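Hydroquinone dioxygenase small subunit (Pseudomonas sp., PDB 4ZXA) is the small, cupin-fold subunit of a two-subunit hydroquinone 1,2-dioxygenase, an iron(II)-dependent enzyme that probably cleaves the aromatic ring of hydroquinone. Local coordinates at residues E64-E69 / I148-I153. Numbering follows the deposited sequence.
Sequences ETLRAE and ILQQTI
Glu64 and Leu66 pair with Gln150 and Ile148 as antiparallel neighbours in the middle of a sheet of the cupin fold, where strands 61-69 and 145-153 run between strands 52-58 and 81-87. Four backbone hydrogen bonds close the two hydrogen-bonded pairs, among them Glu64 N to Gln150 O at 2.9 Å and Leu66 N to Ile148 O at 2.7 Å; all four are nearly straight. Between them, Thr65 and Leu149 form a non-hydrogen-bonded pair, and Leu149 CA adds a CA-H...O contact to Glu64 O.

On the face shared with Glu64 and Gln150, Leu66 and Ile148 make the apolar part of the contact. Their CB atoms lie 4.0 Å apart, Leu66 CD1 reaches Gln150 CB, and the methyl of Ala68 meets CG1 and CD1 of Ile148. On the other face, Leu149 CD2 comes across to Thr65 OG1.

The polar groups gather on the same face as Leu66 and Ile148, near Glu64, whose side chain runs alongside that of Gln150, pointing the same way, with carboxylate and amide planes 47° apart. No hydrogen bond joins these two side chains: Glu64 OE2 bonds to Ser158, Gln150 NE2 turns to Tyr138, and Thr152 OG1 pairs with Glu81. With chi1 at -171°, Thr152 swings OG1 away from its backbone N, and CG2 comes within 3.5 Å of Glu64 OE1. Between Gln150 and Thr152, the side chain of Gln151 bonds to Ser236 and Ser241 of the large subunit, tying this strand to the subunit interface. A water bridges the two strands, donating to Glu64 OE2 at 2.6 Å and to Ile153 O at 2.9 Å.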
ATOM      1  N   GLU A  64      17.197 -31.638 -10.803  1.00 23.84           N
ATOM      2  CA  GLU A  64      16.699 -33.008 -10.760  1.00 28.20           C
ATOM      3  C   GLU A  64      16.208 -33.367  -9.357  1.00 26.13           C
ATOM      4  O   GLU A  64      16.767 -32.913  -8.347  1.00 24.63           O
ATOM      5  CB  GLU A  64      17.792 -33.998 -11.190  1.00 28.87           C
ATOM      6  CG  GLU A  64      18.257 -33.847 -12.622  1.00 24.55           C
ATOM      7  CD  GLU A  64      19.544 -34.609 -12.881  1.00 30.26           C
ATOM      8  OE1 GLU A  64      20.240 -34.939 -11.893  1.00 33.82           O
ATOM      9  OE2 GLU A  64      19.860 -34.876 -14.069  1.00 27.27           O
ATOM     10  N   THR A  65      15.143 -34.165  -9.316  1.00 24.60           N
ATOM     11  CA  THR A  65      14.631 -34.733  -8.076  1.00 24.73           C
ATOM     12  C   THR A  65      14.962 -36.221  -8.032  1.00 25.24           C
ATOM     13  O   THR A  65      14.632 -36.962  -8.957  1.00 25.94           O
ATOM     14  CB  THR A  65      13.096 -34.538  -7.937  1.00 24.59           C
ATOM     15  OG1 THR A  65      12.794 -33.139  -7.860  1.00 23.88           O
ATOM     16  CG2 THR A  65      12.582 -35.210  -6.668  1.00 22.20           C
ATOM     17  N   LEU A  66      15.643 -36.655  -6.979  1.00 24.53           N
ATOM     18  CA  LEU A  66      15.935 -38.082  -6.811  1.00 29.20           C
ATOM     19  C   LEU A  66      15.216 -38.682  -5.606  1.00 34.42           C
ATOM     20  O   LEU A  66      15.193 -38.094  -4.503  1.00 25.42           O
ATOM     21  CB  LEU A  66      17.439 -38.349  -6.678  1.00 25.53           C
ATOM     22  CG  LEU A  66      18.335 -38.165  -7.900  1.00 32.03           C
ATOM     23  CD1 LEU A  66      18.403 -36.698  -8.297  1.00 28.54           C
ATOM     24  CD2 LEU A  66      19.728 -38.702  -7.614  1.00 24.17           C
ATOM     25  N   ARG A  67      14.637 -39.861  -5.823  1.00 33.89           N
ATOM     26  CA  ARG A  67      14.119 -40.656  -4.724  1.00 33.41           C
ATOM     27  C   ARG A  67      15.270 -41.471  -4.142  1.00 31.89           C
ATOM     28  O   ARG A  67      15.749 -42.421  -4.765  1.00 34.25           O
ATOM     29  CB  ARG A  67      12.992 -41.576  -5.201  1.00 39.47           C
ATOM     30  CG  ARG A  67      12.332 -42.375  -4.087  1.00 32.68           C
ATOM     31  CD  ARG A  67      11.450 -43.512  -4.611  1.00 36.13           C
ATOM     32  NE  ARG A  67      11.087 -44.391  -3.506  1.00 38.78           N
ATOM     33  CZ  ARG A  67      10.081 -44.153  -2.674  1.00 42.26           C
ATOM     34  NH1 ARG A  67       9.319 -43.077  -2.864  1.00 42.02           N
ATOM     35  NH2 ARG A  67       9.831 -44.987  -1.667  1.00 33.27           N
ATOM     36  N   ALA A  68      15.725 -41.090  -2.954  1.00 29.94           N
ATOM     37  CA  ALA A  68      16.806 -41.811  -2.293  1.00 32.72           C
ATOM     38  C   ALA A  68      16.262 -43.038  -1.543  1.00 36.98           C
ATOM     39  O   ALA A  68      15.566 -42.916  -0.526  1.00 32.82           O
ATOM     40  CB  ALA A  68      17.560 -40.881  -1.347  1.00 27.53           C
ATOM     41  N   GLU A  69      16.579 -44.217  -2.063  1.00 36.03           N
ATOM     42  CA  GLU A  69      16.142 -45.469  -1.464  1.00 36.40           C
ATOM     43  C   GLU A  69      17.167 -46.555  -1.759  1.00 34.66           C
ATOM     44  O   GLU A  69      17.355 -46.961  -2.906  1.00 32.44           O
ATOM     45  CB  GLU A  69      14.769 -45.877  -1.998  1.00 38.21           C
ATOM     46  CG  GLU A  69      14.217 -47.132  -1.344  1.00 39.62           C
ATOM     47  CD  GLU A  69      12.840 -47.507  -1.861  1.00 53.66           C
ATOM     48  OE1 GLU A  69      12.313 -46.773  -2.731  1.00 53.38           O
ATOM     49  OE2 GLU A  69      12.284 -48.531  -1.396  1.00 55.28           O
ATOM     50  N   ILE A 148      16.302 -36.248  -2.688  1.00 28.76           N
ATOM     51  CA  ILE A 148      17.504 -35.471  -3.010  1.00 26.49           C
ATOM     52  C   ILE A 148      17.247 -34.516  -4.179  1.00 30.74           C
ATOM     53  O   ILE A 148      16.760 -34.939  -5.239  1.00 27.72           O
ATOM     54  CB  ILE A 148      18.687 -36.363  -3.444  1.00 29.63           C
ATOM     55  CG1 ILE A 148      19.011 -37.431  -2.396  1.00 33.06           C
ATOM     56  CG2 ILE A 148      19.909 -35.510  -3.747  1.00 24.35           C
ATOM     57  CD1 ILE A 148      20.121 -38.400  -2.828  1.00 31.43           C
ATOM     58  N   LEU A 149      17.574 -33.236  -3.987  1.00 24.12           N
ATOM     59  CA  LEU A 149      17.555 -32.268  -5.076  1.00 22.66           C
ATOM     60  C   LEU A 149      18.963 -32.120  -5.606  1.00 27.68           C
ATOM     61  O   LEU A 149      19.898 -31.811  -4.849  1.00 25.46           O
ATOM     62  CB  LEU A 149      17.069 -30.901  -4.598  1.00 22.50           C
ATOM     63  CG  LEU A 149      15.582 -30.577  -4.672  1.00 23.02           C
ATOM     64  CD1 LEU A 149      15.313 -29.243  -4.003  1.00 32.67           C
ATOM     65  CD2 LEU A 149      15.123 -30.525  -6.094  1.00 26.09           C
ATOM     66  N   GLN A 150      19.118 -32.334  -6.903  1.00 22.14           N
ATOM     67  CA  GLN A 150      20.426 -32.201  -7.518  1.00 27.21           C
ATOM     68  C   GLN A 150      20.457 -31.053  -8.531  1.00 23.73           C
ATOM     69  O   GLN A 150      19.636 -31.002  -9.453  1.00 22.86           O
ATOM     70  CB  GLN A 150      20.845 -33.520  -8.182  1.00 25.93           C
ATOM     71  CG  GLN A 150      22.182 -33.447  -8.897  1.00 30.58           C
ATOM     72  CD  GLN A 150      22.997 -34.735  -8.780  1.00 37.64           C
ATOM     73  OE1 GLN A 150      22.765 -35.561  -7.888  1.00 32.74           O
ATOM     74  NE2 GLN A 150      23.971 -34.901  -9.679  1.00 32.50           N
ATOM     75  N   GLN A 151      21.411 -30.145  -8.340  1.00 19.44           N
ATOM     76  CA  GLN A 151      21.694 -29.076  -9.289  1.00 23.13           C
ATOM     77  C   GLN A 151      22.806 -29.494 -10.252  1.00 22.65           C
ATOM     78  O   GLN A 151      23.940 -29.743  -9.841  1.00 17.43           O
ATOM     79  CB  GLN A 151      22.109 -27.817  -8.538  1.00 21.96           C
ATOM     80  CG  GLN A 151      22.566 -26.678  -9.431  1.00 17.97           C
ATOM     81  CD  GLN A 151      23.235 -25.596  -8.616  1.00 20.62           C
ATOM     82  OE1 GLN A 151      23.657 -25.847  -7.484  1.00 23.48           O
ATOM     83  NE2 GLN A 151      23.336 -24.387  -9.171  1.00 19.94           N
ATOM     84  N   THR A 152      22.486 -29.564 -11.537  1.00 18.72           N
ATOM     85  CA  THR A 152      23.457 -30.071 -12.498  1.00 25.27           C
ATOM     86  C   THR A 152      23.106 -29.658 -13.929  1.00 24.27           C
ATOM     87  O   THR A 152      22.393 -28.673 -14.132  1.00 24.00           O
ATOM     88  CB  THR A 152      23.611 -31.622 -12.377  1.00 24.26           C
ATOM     89  OG1 THR A 152      24.712 -32.066 -13.184  1.00 25.37           O
ATOM     90  CG2 THR A 152      22.328 -32.343 -12.801  1.00 19.84           C
ATOM     91  N   ILE A 153      23.592 -30.415 -14.914  1.00 21.84           N
ATOM     92  CA  ILE A 153      23.330 -30.118 -16.317  1.00 20.96           C
ATOM     93  C   ILE A 153      22.697 -31.319 -17.008  1.00 24.01           C
ATOM     94  O   ILE A 153      23.093 -32.447 -16.759  1.00 27.05           O
ATOM     95  CB  ILE A 153      24.640 -29.726 -17.032  1.00 23.04           C
ATOM     96  CG1 ILE A 153      25.252 -28.499 -16.340  1.00 25.06           C
ATOM     97  CG2 ILE A 153      24.411 -29.503 -18.532  1.00 23.65           C
ATOM     98  CD1 ILE A 153      26.567 -28.023 -16.941  1.00 28.00           C
TER
HETATM   99  O   HOH W   1      22.177 -34.785 -15.233  1.00 25.05           O